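PDB 4YWT: glypican-1 from Homo sapiens, which carries heparan sulfate chains at the cell surface, binds alpha-4(V) collagen through them and takes part in Schwann cell myelination. Local coordinates for residues S295-T300 with Q384-Q389; W289-D294 with R465-Y470; R172-L177 with T333-V338; A167-R172 with R199-A204. The protein carries 3 engineered substitutions. One frame throughout, in Å; residues are numbered along the deposited sequence.

In the fold
All four contacts lie in the elongated, largely helical core protein, in two pairs whose centres are 36 to 50 Å apart. Contacts 1 and 2 sit near the middle of the chain and share helix 286-299, which meets helix 373-387 in one and helix 450-471 in the other. Contacts 3 and 4, centred about 52 and 41 Å from the chain's centre, share helix 158-177 and touch through Leu173 with Phe201 and Leu334 with Pro200 and Leu170. Contact 4 is buried, contacts 1 to 3 only partly. Aliphatic packing runs through all; arginines edge contacts 1 and 2, a water bridges contact 2 and a calcium ion sits beside contact 1, whereas phenylalanine rings dominate contacts 3 and 4.

Contact 1: S295-T300 with Q384-Q389; sequences SMVLIT and QLRDVQ. With CA (calcium ion), chain F.
Val297 meets both Leu385 and Arg386, giving one branch to each. Its CG1 stands anti to the backbone N (chi1 165°) and lies over one face of the Arg386 guanidinium, 3.8 Å from Arg386 NH2. Arg386 leaves its helix beside the contact rather than into it, and a bend at chi3 (-139°) carries the flat head back across Val297, the two side chains crossing at about a right angle. The other branch, Val297 CG2, packs 4.3 Å from Leu385 CB. One residue back, Met296 adds its CB, 4.3 Å from Leu385 CD1, so that Leu385 packs against two successive residues. No hydrogen bond crosses between the segments. Within its own segment Thr300 OG1 donates to Val297 O at 2.7 Å, tying the threonine back to the backbone three residues earlier. Beyond Leu385 the second helix runs out, and its backbone reaches a calcium ion: Asp387 O binds the metal at 2.4 Å, with three waters, and Asp390 supplies OD1. One of those waters also donates to Arg386 O. The arrangement is helix-helix packing in the largely helical glypican core, at the C-terminal end of helix 373-387 beside a calcium site.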
loop_
_atom_site.group_PDB
_atom_site.type_symbol
_atom_site.label_atom_id
_atom_site.label_comp_id
_atom_site.label_asym_id
_atom_site.label_seq_id
_atom_site.Cartn_x
_atom_site.Cartn_y
_atom_site.Cartn_z
ATOM N N SER A 295 -1.349 10.937 1.374
ATOM C CA SER A 295 -2.488 11.096 2.277
ATOM C C SER A 295 -2.462 10.043 3.387
ATOM O O SER A 295 -2.961 10.274 4.488
ATOM C CB SER A 295 -3.808 11.027 1.502
ATOM O OG SER A 295 -4.082 9.710 1.059
ATOM N N MET A 296 -1.863 8.892 3.095
ATOM C CA MET A 296 -1.754 7.810 4.066
ATOM C C MET A 296 -0.690 8.114 5.113
ATOM O O MET A 296 -0.840 7.763 6.282
ATOM C CB MET A 296 -1.442 6.488 3.364
ATOM C CG MET A 296 -2.670 5.778 2.818
ATOM S SD MET A 296 -2.348 4.064 2.357
ATOM C CE MET A 296 -1.117 4.281 1.080
ATOM N N VAL A 297 0.391 8.761 4.688
ATOM C CA VAL A 297 1.400 9.227 5.628
ATOM C C VAL A 297 0.796 10.323 6.498
ATOM O O VAL A 297 1.000 10.352 7.713
ATOM C CB VAL A 297 2.660 9.752 4.908
ATOM C CG1 VAL A 297 3.530 10.562 5.857
ATOM C CG2 VAL A 297 3.450 8.597 4.309
ATOM N N LEU A 298 0.028 11.208 5.871
ATOM C CA LEU A 298 -0.590 12.323 6.583
ATOM C C LEU A 298 -1.623 11.889 7.620
ATOM O O LEU A 298 -1.676 12.452 8.713
ATOM C CB LEU A 298 -1.244 13.288 5.592
ATOM C CG LEU A 298 -0.332 14.378 5.030
ATOM C CD1 LEU A 298 -1.116 15.324 4.133
ATOM C CD2 LEU A 298 0.339 15.137 6.166
ATOM N N ILE A 299 -2.439 10.895 7.281
ATOM C CA ILE A 299 -3.551 10.501 8.145
ATOM C C ILE A 299 -3.083 9.923 9.487
ATOM O O ILE A 299 -3.821 9.964 10.472
ATOM C CB ILE A 299 -4.477 9.474 7.441
ATOM C CG1 ILE A 299 -5.821 9.370 8.169
ATOM C CG2 ILE A 299 -3.810 8.113 7.339
ATOM C CD1 ILE A 299 -6.606 10.664 8.189
ATOM N N THR A 300 -1.857 9.410 9.531
ATOM C CA THR A 300 -1.336 8.786 10.747
ATOM C C THR A 300 -1.191 9.780 11.895
ATOM O O THR A 300 -1.190 9.393 13.062
ATOM C CB THR A 300 0.033 8.115 10.501
ATOM O OG1 THR A 300 1.000 9.106 10.133
ATOM C CG2 THR A 300 -0.074 7.075 9.402
ATOM N N GLN A 384 8.557 2.702 5.280
ATOM C CA GLN A 384 8.265 1.778 4.186
ATOM C C GLN A 384 7.461 2.422 3.056
ATOM O O GLN A 384 7.619 2.055 1.892
ATOM C CB GLN A 384 7.518 0.551 4.711
ATOM C CG GLN A 384 8.396 -0.452 5.448
ATOM C CD GLN A 384 9.368 -1.179 4.531
ATOM O OE1 GLN A 384 9.326 -1.031 3.309
ATOM N NE2 GLN A 384 10.252 -1.974 5.124
ATOM N N LEU A 385 6.602 3.376 3.398
ATOM C CA LEU A 385 5.760 4.032 2.403
ATOM C C LEU A 385 6.528 5.112 1.653
ATOM O O LEU A 385 6.345 5.284 0.448
ATOM C CB LEU A 385 4.512 4.627 3.058
ATOM C CG LEU A 385 3.458 3.604 3.487
ATOM C CD1 LEU A 385 2.175 4.292 3.922
ATOM C CD2 LEU A 385 3.187 2.608 2.367
ATOM N N ARG A 386 7.386 5.839 2.362
ATOM C CA ARG A 386 8.264 6.801 1.707
ATOM C C ARG A 386 9.257 6.069 0.814
ATOM O O ARG A 386 9.747 6.623 -0.169
ATOM C CB ARG A 386 9.012 7.659 2.730
ATOM C CG ARG A 386 8.146 8.672 3.461
ATOM C CD ARG A 386 8.987 9.544 4.383
ATOM N NE ARG A 386 8.334 9.778 5.669
ATOM C CZ ARG A 386 7.590 10.842 5.950
ATOM N NH1 ARG A 386 7.396 11.780 5.033
ATOM N NH2 ARG A 386 7.036 10.969 7.148
ATOM N N ASP A 387 9.546 4.818 1.161
ATOM C CA ASP A 387 10.512 4.024 0.407
ATOM C C ASP A 387 9.964 3.496 -0.922
ATOM O O ASP A 387 10.722 3.288 -1.870
ATOM C CB ASP A 387 11.002 2.852 1.256
ATOM C CG ASP A 387 12.099 2.062 0.574
ATOM O OD1 ASP A 387 13.090 2.681 0.133
ATOM O OD2 ASP A 387 11.968 0.824 0.476
ATOM N N VAL A 388 8.653 3.281 -0.994
ATOM C CA VAL A 388 8.057 2.673 -2.182
ATOM C C VAL A 388 7.132 3.616 -2.954
ATOM O O VAL A 388 6.354 3.173 -3.799
ATOM C CB VAL A 388 7.261 1.402 -1.817
ATOM C CG1 VAL A 388 8.168 0.379 -1.150
ATOM C CG2 VAL A 388 6.077 1.748 -0.920
ATOM N N GLN A 389 7.219 4.913 -2.675
ATOM C CA GLN A 389 6.401 5.888 -3.388
ATOM C C GLN A 389 6.891 6.059 -4.825
ATOM O O GLN A 389 6.148 6.523 -5.690
ATOM C CB GLN A 389 6.405 7.237 -2.666
ATOM C CG GLN A 389 7.789 7.788 -2.381
ATOM C CD GLN A 389 7.749 9.114 -1.647
ATOM O OE1 GLN A 389 6.698 9.741 -1.533
ATOM N NE2 GLN A 389 8.899 9.547 -1.146
HETATM CA CA CA F . 12.289 3.730 -3.581
HETATM O O HOH W 1 11.751 5.781 -2.481
HETATM O O HOH W 2 13.244 2.302 -5.246
HETATM O O HOH W 3 11.368 1.715 -4.480
#

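Contact 2: W289-D294 with R465-Y470; sequences WRNLLD and RLRSAY
The Arg467 guanidinium has Asn291 OD1 at its edge, near its plane, 3.9 Å from Arg467 NH2, too long for a direct bond. The Asn291 amide is turned 61° out of the guanidinium plane, so the two flat groups are far from stacked. A water also lies in the guanidinium plane, on the NE side of NH2, whereas the amide oxygen is on the NH1 side. This water accepts from Arg467 NH2 at 3.3 Å and donates to Asn291 O at 2.8 Å, linking the arginine to the other helix's backbone. The Asn291 amide nitrogen is held by Glu288, one turn earlier. On the far side of helix 286-299, one face of the Trp289 indole carries Leu293 CD1 3.6 Å above its centre, while Trp392 meets the indole edge-to-face and Val388 O accepts a hydrogen bond from the indole NE1. Helices 286-299 and 450-471 pack on each other in the helical body of the glypican core, with a polar margin at Arg467 and an apolar contact between Leu292 and Leu466. The CA-CB bond of Leu292 points away from the partner helix, but with CG anti to the backbone N (chi1 -174°) the branch swings round until Leu292 CD1 touches Leu466 CD1 at 3.6 Å, the side chains crossing at about a right angle. Leu459, Met462 and Thr463 extend the bed for Leu292 along helix 450-471.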
loop_
_atom_site.group_PDB
_atom_site.type_symbol
_atom_site.label_atom_id
_atom_site.label_comp_id
_atom_site.label_asym_id
_atom_site.label_seq_id
_atom_site.Cartn_x
_atom_site.Cartn_y
_atom_site.Cartn_z
ATOM N N TRP A 289 -0.622 7.028 -7.114
ATOM C CA TRP A 289 0.050 6.216 -6.104
ATOM C C TRP A 289 0.707 7.137 -5.077
ATOM O O TRP A 289 0.540 6.960 -3.865
ATOM C CB TRP A 289 1.078 5.291 -6.761
ATOM C CG TRP A 289 1.912 4.470 -5.819
ATOM C CD1 TRP A 289 3.155 4.778 -5.349
ATOM C CD2 TRP A 289 1.577 3.192 -5.256
ATOM N NE1 TRP A 289 3.611 3.779 -4.523
ATOM C CE2 TRP A 289 2.661 2.795 -4.449
ATOM C CE3 TRP A 289 0.464 2.350 -5.355
ATOM C CZ2 TRP A 289 2.665 1.593 -3.742
ATOM C CZ3 TRP A 289 0.469 1.158 -4.651
ATOM C CH2 TRP A 289 1.563 0.790 -3.855
ATOM N N ARG A 290 1.430 8.137 -5.574
ATOM C CA ARG A 290 2.080 9.120 -4.714
ATOM C C ARG A 290 1.068 9.915 -3.899
ATOM O O ARG A 290 1.307 10.208 -2.729
ATOM C CB ARG A 290 2.943 10.076 -5.540
ATOM C CG ARG A 290 4.187 9.438 -6.137
ATOM C CD ARG A 290 5.018 10.464 -6.887
ATOM N NE ARG A 290 6.133 9.853 -7.602
ATOM C CZ ARG A 290 7.335 9.639 -7.076
ATOM N NH1 ARG A 290 7.582 9.983 -5.819
ATOM N NH2 ARG A 290 8.290 9.078 -7.805
ATOM N N ASN A 291 -0.056 10.270 -4.519
ATOM C CA ASN A 291 -1.120 10.976 -3.813
ATOM C C ASN A 291 -1.666 10.149 -2.654
ATOM O O ASN A 291 -1.771 10.631 -1.513
ATOM C CB ASN A 291 -2.259 11.338 -4.771
ATOM C CG ASN A 291 -1.912 12.502 -5.677
ATOM O OD1 ASN A 291 -1.086 13.347 -5.334
ATOM N ND2 ASN A 291 -2.548 12.553 -6.843
ATOM N N LEU A 292 -2.007 8.899 -2.956
ATOM C CA LEU A 292 -2.536 7.993 -1.949
ATOM C C LEU A 292 -1.558 7.818 -0.801
ATOM O O LEU A 292 -1.932 7.971 0.360
ATOM C CB LEU A 292 -2.863 6.626 -2.550
ATOM C CG LEU A 292 -3.557 5.713 -1.539
ATOM C CD1 LEU A 292 -4.906 6.302 -1.165
ATOM C CD2 LEU A 292 -3.715 4.296 -2.065
ATOM N N LEU A 293 -0.307 7.503 -1.124
ATOM C CA LEU A 293 0.694 7.266 -0.088
ATOM C C LEU A 293 0.961 8.527 0.732
ATOM O O LEU A 293 1.236 8.447 1.930
ATOM C CB LEU A 293 1.994 6.741 -0.698
ATOM C CG LEU A 293 2.126 5.216 -0.758
ATOM C CD1 LEU A 293 1.115 4.610 -1.718
ATOM C CD2 LEU A 293 3.541 4.818 -1.145
ATOM N N ASP A 294 0.868 9.688 0.089
ATOM C CA ASP A 294 1.010 10.959 0.792
ATOM C C ASP A 294 -0.110 11.154 1.808
ATOM O O ASP A 294 0.145 11.490 2.970
ATOM C CB ASP A 294 1.027 12.128 -0.193
ATOM C CG ASP A 294 2.431 12.607 -0.505
ATOM O OD1 ASP A 294 3.382 11.809 -0.360
ATOM O OD2 ASP A 294 2.584 13.785 -0.893
ATOM N N ARG A 465 -11.159 9.739 -0.010
ATOM C CA ARG A 465 -11.606 9.252 1.295
ATOM C C ARG A 465 -10.660 9.670 2.419
ATOM O O ARG A 465 -11.104 10.063 3.496
ATOM C CB ARG A 465 -11.738 7.727 1.300
ATOM C CG ARG A 465 -12.988 7.176 0.640
ATOM C CD ARG A 465 -13.284 5.782 1.182
ATOM N NE ARG A 465 -14.367 5.112 0.469
ATOM C CZ ARG A 465 -14.190 4.092 -0.364
ATOM N NH1 ARG A 465 -12.971 3.621 -0.588
ATOM N NH2 ARG A 465 -15.231 3.539 -0.971
ATOM N N LEU A 466 -9.358 9.579 2.164
ATOM C CA LEU A 466 -8.357 9.896 3.180
ATOM C C LEU A 466 -8.184 11.393 3.412
ATOM O O LEU A 466 -7.821 11.817 4.509
ATOM C CB LEU A 466 -7.011 9.276 2.807
ATOM C CG LEU A 466 -6.857 7.800 3.167
ATOM C CD1 LEU A 466 -6.032 7.084 2.122
ATOM C CD2 LEU A 466 -6.211 7.668 4.536
ATOM N N ARG A 467 -8.427 12.193 2.381
ATOM C CA ARG A 467 -8.359 13.641 2.530
ATOM C C ARG A 467 -9.552 14.122 3.350
ATOM O O ARG A 467 -9.409 14.949 4.263
ATOM C CB ARG A 467 -8.312 14.321 1.160
ATOM C CG ARG A 467 -7.001 14.082 0.425
ATOM C CD ARG A 467 -6.994 14.682 -0.973
ATOM N NE ARG A 467 -5.670 14.579 -1.585
ATOM C CZ ARG A 467 -5.419 14.784 -2.875
ATOM N NH1 ARG A 467 -6.403 15.101 -3.704
ATOM N NH2 ARG A 467 -4.180 14.668 -3.335
ATOM N N SER A 468 -10.726 13.581 3.033
ATOM C CA SER A 468 -11.924 13.876 3.813
ATOM C C SER A 468 -11.747 13.423 5.259
ATOM O O SER A 468 -12.071 14.157 6.190
ATOM C CB SER A 468 -13.151 13.207 3.193
ATOM O OG SER A 468 -13.444 13.766 1.926
ATOM N N ALA A 469 -11.226 12.212 5.435
ATOM C CA ALA A 469 -10.960 11.669 6.763
ATOM C C ALA A 469 -10.002 12.568 7.532
ATOM O O ALA A 469 -10.170 12.790 8.731
ATOM C CB ALA A 469 -10.396 10.262 6.660
ATOM N N TYR A 470 -8.997 13.084 6.833
ATOM C CA TYR A 470 -8.043 13.999 7.444
ATOM C C TYR A 470 -8.738 15.274 7.893
ATOM O O TYR A 470 -8.448 15.800 8.967
ATOM C CB TYR A 470 -6.910 14.336 6.476
ATOM C CG TYR A 470 -5.813 15.159 7.113
ATOM C CD1 TYR A 470 -4.790 14.550 7.827
ATOM C CD2 TYR A 470 -5.807 16.545 7.011
ATOM C CE1 TYR A 470 -3.786 15.296 8.415
ATOM C CE2 TYR A 470 -4.808 17.299 7.596
ATOM C CZ TYR A 470 -3.800 16.669 8.296
ATOM O OH TYR A 470 -2.802 17.414 8.880
HETATM O O HOH W 4 -1.981 13.377 -1.284
#

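Contact 3: R172-L177 with T333-V338; sequences RLFKQL and TLTAKV
At one end of the largely helical glypican core, about 52 Å from the centre of the chain, the last turns of helix 158-177 pack on the end of the short helix 331-334, where it gives way to irregular chain. Phe174 meets Leu334 and Thr335 there, and its ring provides nearly all of the touching surface on its side. Its first torsion places CG anti to the backbone N (chi1 -169°), which sends the ring out from the helix toward the other segment. There Phe174 CD1 lies 4.2 Å from Leu334 CD2, and the neighbouring ring atom Phe174 CE1 lies 3.8 Å from Thr335 OG1. Both partners reach the ring obliquely, with the side chains crossing at a slant. The leucine makes an ordinary apolar contact. Thr335 OG1 only packs against the ring; its hydrogen bonds are with Arg331 O, one turn back, and His178 NE2. His178 also meets the Phe174 ring edge-to-face, so it joins both halves of the contact just beyond helix 158-177. No hydrogen bond runs directly between residues 172-177 and 333-338. Around this point Leu327 of helix 316-328 packs on Leu173 and Leu334, Leu198 from a loop also touches Leu334, and helix 131-134 lies against Leu173, Gln176 and Leu177 through Leu132.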
loop_
_atom_site.group_PDB
_atom_site.type_symbol
_atom_site.label_atom_id
_atom_site.label_comp_id
_atom_site.label_asym_id
_atom_site.label_seq_id
_atom_site.Cartn_x
_atom_site.Cartn_y
_atom_site.Cartn_z
ATOM N N ARG A 172 -30.246 5.488 33.477
ATOM C CA ARG A 172 -30.042 4.305 34.314
ATOM C C ARG A 172 -29.286 4.618 35.606
ATOM O O ARG A 172 -29.693 4.199 36.694
ATOM C CB ARG A 172 -29.296 3.224 33.528
ATOM C CG ARG A 172 -30.109 2.597 32.407
ATOM C CD ARG A 172 -29.303 1.551 31.655
ATOM N NE ARG A 172 -28.867 0.464 32.527
ATOM C CZ ARG A 172 -29.600 -0.608 32.811
ATOM N NH1 ARG A 172 -30.813 -0.741 32.291
ATOM N NH2 ARG A 172 -29.119 -1.547 33.614
ATOM N N LEU A 173 -28.187 5.355 35.481
ATOM C CA LEU A 173 -27.368 5.709 36.634
ATOM C C LEU A 173 -28.145 6.559 37.636
ATOM O O LEU A 173 -28.007 6.379 38.848
ATOM C CB LEU A 173 -26.101 6.444 36.189
ATOM C CG LEU A 173 -24.997 5.564 35.598
ATOM C CD1 LEU A 173 -23.841 6.407 35.090
ATOM C CD2 LEU A 173 -24.509 4.563 36.627
ATOM N N PHE A 174 -28.966 7.478 37.134
ATOM C CA PHE A 174 -29.760 8.316 38.024
ATOM C C PHE A 174 -30.840 7.498 38.721
ATOM O O PHE A 174 -31.120 7.712 39.900
ATOM C CB PHE A 174 -30.394 9.482 37.270
ATOM C CG PHE A 174 -31.009 10.514 38.172
ATOM C CD1 PHE A 174 -30.213 11.441 38.823
ATOM C CD2 PHE A 174 -32.379 10.555 38.374
ATOM C CE1 PHE A 174 -30.770 12.393 39.659
ATOM C CE2 PHE A 174 -32.943 11.503 39.208
ATOM C CZ PHE A 174 -32.136 12.424 39.848
ATOM N N LYS A 175 -31.449 6.567 37.989
ATOM C CA LYS A 175 -32.413 5.654 38.594
ATOM C C LYS A 175 -31.768 4.843 39.712
ATOM O O LYS A 175 -32.363 4.654 40.775
ATOM C CB LYS A 175 -33.007 4.705 37.551
ATOM C CG LYS A 175 -34.003 5.346 36.601
ATOM C CD LYS A 175 -34.640 4.293 35.707
ATOM C CE LYS A 175 -35.208 3.143 36.529
ATOM N NZ LYS A 175 -35.888 2.131 35.673
ATOM N N GLN A 176 -30.549 4.370 39.470
ATOM C CA GLN A 176 -29.858 3.513 40.428
ATOM C C GLN A 176 -29.388 4.295 41.652
ATOM O O GLN A 176 -29.364 3.766 42.762
ATOM C CB GLN A 176 -28.672 2.810 39.764
ATOM C CG GLN A 176 -28.093 1.673 40.594
ATOM C CD GLN A 176 -26.875 1.033 39.956
ATOM O OE1 GLN A 176 -26.274 1.587 39.036
ATOM N NE2 GLN A 176 -26.514 -0.152 40.437
ATOM N N LEU A 177 -29.017 5.556 41.447
ATOM C CA LEU A 177 -28.654 6.424 42.563
ATOM C C LEU A 177 -29.848 6.671 43.477
ATOM O O LEU A 177 -29.694 6.805 44.690
ATOM C CB LEU A 177 -28.101 7.762 42.064
ATOM C CG LEU A 177 -26.583 7.958 42.119
ATOM C CD1 LEU A 177 -25.868 7.043 41.137
ATOM C CD2 LEU A 177 -26.212 9.417 41.879
ATOM N N THR A 333 -25.097 17.964 43.376
ATOM C CA THR A 333 -25.394 19.131 42.553
ATOM C C THR A 333 -26.414 18.823 41.461
ATOM O O THR A 333 -27.390 19.556 41.296
ATOM C CB THR A 333 -24.116 19.692 41.902
ATOM O OG1 THR A 333 -23.183 20.066 42.923
ATOM C CG2 THR A 333 -24.439 20.909 41.048
ATOM N N LEU A 334 -26.185 17.742 40.719
ATOM C CA LEU A 334 -27.108 17.322 39.669
ATOM C C LEU A 334 -28.509 17.110 40.220
ATOM O O LEU A 334 -29.482 17.629 39.672
ATOM C CB LEU A 334 -26.627 16.036 38.990
ATOM C CG LEU A 334 -27.671 15.341 38.108
ATOM C CD1 LEU A 334 -28.118 16.235 36.956
ATOM C CD2 LEU A 334 -27.155 14.007 37.586
ATOM N N THR A 335 -28.605 16.348 41.305
ATOM C CA THR A 335 -29.894 16.081 41.930
ATOM C C THR A 335 -31.133 16.974 41.924
ATOM O O THR A 335 -32.268 16.508 42.014
ATOM C CB THR A 335 -29.763 15.115 43.126
ATOM O OG1 THR A 335 -29.092 13.921 42.701
ATOM C CG2 THR A 335 -31.139 14.740 43.667
ATOM N N ALA A 336 -30.881 18.277 41.856
ATOM C CA ALA A 336 -31.913 19.278 41.647
ATOM C C ALA A 336 -33.275 18.991 41.038
ATOM O O ALA A 336 -33.393 18.837 39.821
ATOM C CB ALA A 336 -31.287 20.523 41.044
ATOM N N LYS A 337 -34.297 18.910 41.882
ATOM C CA LYS A 337 -35.590 18.386 41.455
ATOM C C LYS A 337 -36.306 19.295 40.462
ATOM O O LYS A 337 -36.659 18.850 39.371
ATOM C CB LYS A 337 -36.485 18.147 42.673
ATOM N N VAL A 338 -36.476 20.560 40.853
ATOM C CA VAL A 338 -37.213 21.600 40.114
ATOM C C VAL A 338 -38.045 21.123 38.918
ATOM O O VAL A 338 -37.522 20.918 37.819
ATOM C CB VAL A 338 -36.250 22.695 39.611
ATOM C CG1 VAL A 338 -37.026 23.814 38.929
ATOM C CG2 VAL A 338 -35.432 23.248 40.766
#

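Contact 4: A167-R172 with R199-A204; sequences ARLLER and RPFGEA
Glu171 is gripped by two nitrogens of Arg168, one turn earlier on the same helix. Elsewhere on the surface of this helix, 158-177, Leu169 and Leu170 receive a type I beta turn, Arg199 to Gly202, from the loop that leads into helix 204-236; the contact is thus a turn docked on a helix in the helical glypican core. In the salt bridge Arg168 NE donates to Glu171 OE1 at 2.9 Å and Arg168 NH2 to Glu171 OE2 at 3.0 Å, the arginine presenting one edge of its guanidinium side-on. Both nitrogens approach from above the carboxylate plane, more than 60° out of it, so carboxylate and guanidinium are not coplanar. Ala167 CB lies 3.4 Å above the Arg168 guanidinium plane, offset toward its rim, and Glu164 engages the remaining nitrogen, NH1, in a second salt bridge. The turn is closed by Gly202 N to Arg199 O at 3.1 Å, and its two central residues, Pro200 and Phe201, face the helix. The bond to CB of Phe201 points toward the helix, and with CG anti to the carbonyl carbon (chi1 -68°) the ring is carried obliquely onto Leu170, with Phe201 CE2 3.8 Å from Leu170 CB. Leu169 CD2 lies 4.4 Å from Phe201 CZ, also obliquely. Ala323 and Leu327 of helix 316-328 also touch Phe201, and the Trp166 ring meets it with the planes at about 45°. The proline completes the docking surface: Leu170 CD2 rests 4.2 Å from Pro200 CG.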
loop_
_atom_site.group_PDB
_atom_site.type_symbol
_atom_site.label_atom_id
_atom_site.label_comp_id
_atom_site.label_asym_id
_atom_site.label_seq_id
_atom_site.Cartn_x
_atom_site.Cartn_y
_atom_site.Cartn_z
ATOM N N ALA A 167 -27.143 9.566 27.109
ATOM C CA ALA A 167 -28.516 9.796 27.545
ATOM C C ALA A 167 -29.015 8.620 28.385
ATOM O O ALA A 167 -29.363 8.776 29.568
ATOM C CB ALA A 167 -29.425 10.019 26.347
ATOM N N ARG A 168 -29.025 7.439 27.770
ATOM C CA ARG A 168 -29.524 6.238 28.433
ATOM C C ARG A 168 -28.729 5.911 29.697
ATOM O O ARG A 168 -29.303 5.510 30.716
ATOM C CB ARG A 168 -29.495 5.050 27.469
ATOM C CG ARG A 168 -30.199 5.296 26.137
ATOM C CD ARG A 168 -31.715 5.425 26.288
ATOM N NE ARG A 168 -32.133 6.764 26.698
ATOM C CZ ARG A 168 -32.294 7.788 25.866
ATOM N NH1 ARG A 168 -32.074 7.633 24.568
ATOM N NH2 ARG A 168 -32.678 8.969 26.331
ATOM N N LEU A 169 -27.412 6.093 29.632
ATOM C CA LEU A 169 -26.562 5.823 30.785
ATOM C C LEU A 169 -26.883 6.769 31.937
ATOM O O LEU A 169 -26.890 6.359 33.095
ATOM C CB LEU A 169 -25.083 5.936 30.418
ATOM C CG LEU A 169 -24.130 5.535 31.546
ATOM C CD1 LEU A 169 -24.346 4.077 31.927
ATOM C CD2 LEU A 169 -22.682 5.785 31.161
ATOM N N LEU A 170 -27.146 8.032 31.616
ATOM C CA LEU A 170 -27.522 9.004 32.635
ATOM C C LEU A 170 -28.856 8.615 33.260
ATOM O O LEU A 170 -29.021 8.687 34.482
ATOM C CB LEU A 170 -27.599 10.416 32.049
ATOM C CG LEU A 170 -28.125 11.502 32.992
ATOM C CD1 LEU A 170 -27.252 11.613 34.234
ATOM C CD2 LEU A 170 -28.211 12.841 32.278
ATOM N N GLU A 171 -29.800 8.194 32.419
ATOM C CA GLU A 171 -31.083 7.697 32.915
ATOM C C GLU A 171 -30.897 6.562 33.922
ATOM O O GLU A 171 -31.328 6.664 35.076
ATOM C CB GLU A 171 -31.965 7.216 31.760
ATOM C CG GLU A 171 -32.330 8.287 30.750
ATOM C CD GLU A 171 -33.221 7.755 29.642
ATOM O OE1 GLU A 171 -33.221 6.526 29.418
ATOM O OE2 GLU A 171 -33.920 8.564 28.997
ATOM N N ARG A 172 -30.246 5.488 33.477
ATOM C CA ARG A 172 -30.042 4.305 34.314
ATOM C C ARG A 172 -29.286 4.618 35.606
ATOM O O ARG A 172 -29.693 4.199 36.694
ATOM C CB ARG A 172 -29.296 3.224 33.528
ATOM C CG ARG A 172 -30.109 2.597 32.407
ATOM C CD ARG A 172 -29.303 1.551 31.655
ATOM N NE ARG A 172 -28.867 0.464 32.527
ATOM C CZ ARG A 172 -29.600 -0.608 32.811
ATOM N NH1 ARG A 172 -30.813 -0.741 32.291
ATOM N NH2 ARG A 172 -29.119 -1.547 33.614
ATOM N N ARG A 199 -23.635 19.432 32.386
ATOM C CA ARG A 199 -22.526 18.502 32.204
ATOM C C ARG A 199 -22.268 17.650 33.443
ATOM O O ARG A 199 -21.254 17.820 34.120
ATOM C CB ARG A 199 -21.262 19.259 31.797
ATOM C CG ARG A 199 -21.215 19.584 30.312
ATOM C CD ARG A 199 -20.488 20.886 30.034
ATOM N NE ARG A 199 -20.202 21.051 28.611
ATOM C CZ ARG A 199 -19.308 21.902 28.122
ATOM N NH1 ARG A 199 -18.609 22.676 28.941
ATOM N NH2 ARG A 199 -19.112 21.982 26.813
ATOM N N PRO A 200 -23.195 16.723 33.741
ATOM C CA PRO A 200 -23.062 15.838 34.902
ATOM C C PRO A 200 -21.866 14.899 34.782
ATOM O O PRO A 200 -21.288 14.521 35.800
ATOM C CB PRO A 200 -24.377 15.051 34.898
ATOM C CG PRO A 200 -24.836 15.089 33.483
ATOM C CD PRO A 200 -24.409 16.425 32.958
ATOM N N PHE A 201 -21.504 14.528 33.558
ATOM C CA PHE A 201 -20.371 13.634 33.334
ATOM C C PHE A 201 -19.066 14.401 33.133
ATOM O O PHE A 201 -18.020 13.802 32.877
ATOM C CB PHE A 201 -20.623 12.732 32.124
ATOM C CG PHE A 201 -21.713 11.720 32.332
ATOM C CD1 PHE A 201 -21.583 10.725 33.287
ATOM C CD2 PHE A 201 -22.857 11.747 31.552
ATOM C CE1 PHE A 201 -22.583 9.787 33.473
ATOM C CE2 PHE A 201 -23.859 10.811 31.731
ATOM C CZ PHE A 201 -23.723 9.831 32.692
ATOM N N GLY A 202 -19.131 15.724 33.239
ATOM C CA GLY A 202 -17.958 16.558 33.051
ATOM C C GLY A 202 -17.632 16.787 31.587
ATOM O O GLY A 202 -18.528 16.860 30.745
ATOM N N GLU A 203 -16.343 16.900 31.283
ATOM C CA GLU A 203 -15.895 17.174 29.921
ATOM C C GLU A 203 -15.610 15.888 29.153
ATOM O O GLU A 203 -15.355 15.916 27.949
ATOM C CB GLU A 203 -14.642 18.053 29.935
ATOM C CG GLU A 203 -14.463 18.869 31.205
ATOM C CD GLU A 203 -13.204 19.716 31.175
ATOM O OE1 GLU A 203 -13.226 20.796 30.547
ATOM O OE2 GLU A 203 -12.191 19.300 31.776
ATOM N N ALA A 204 -15.654 14.764 29.862
ATOM C CA ALA A 204 -15.307 13.465 29.290
ATOM C C ALA A 204 -16.142 13.051 28.065
ATOM O O ALA A 204 -15.584 12.503 27.115
ATOM C CB ALA A 204 -15.390 12.387 30.369
#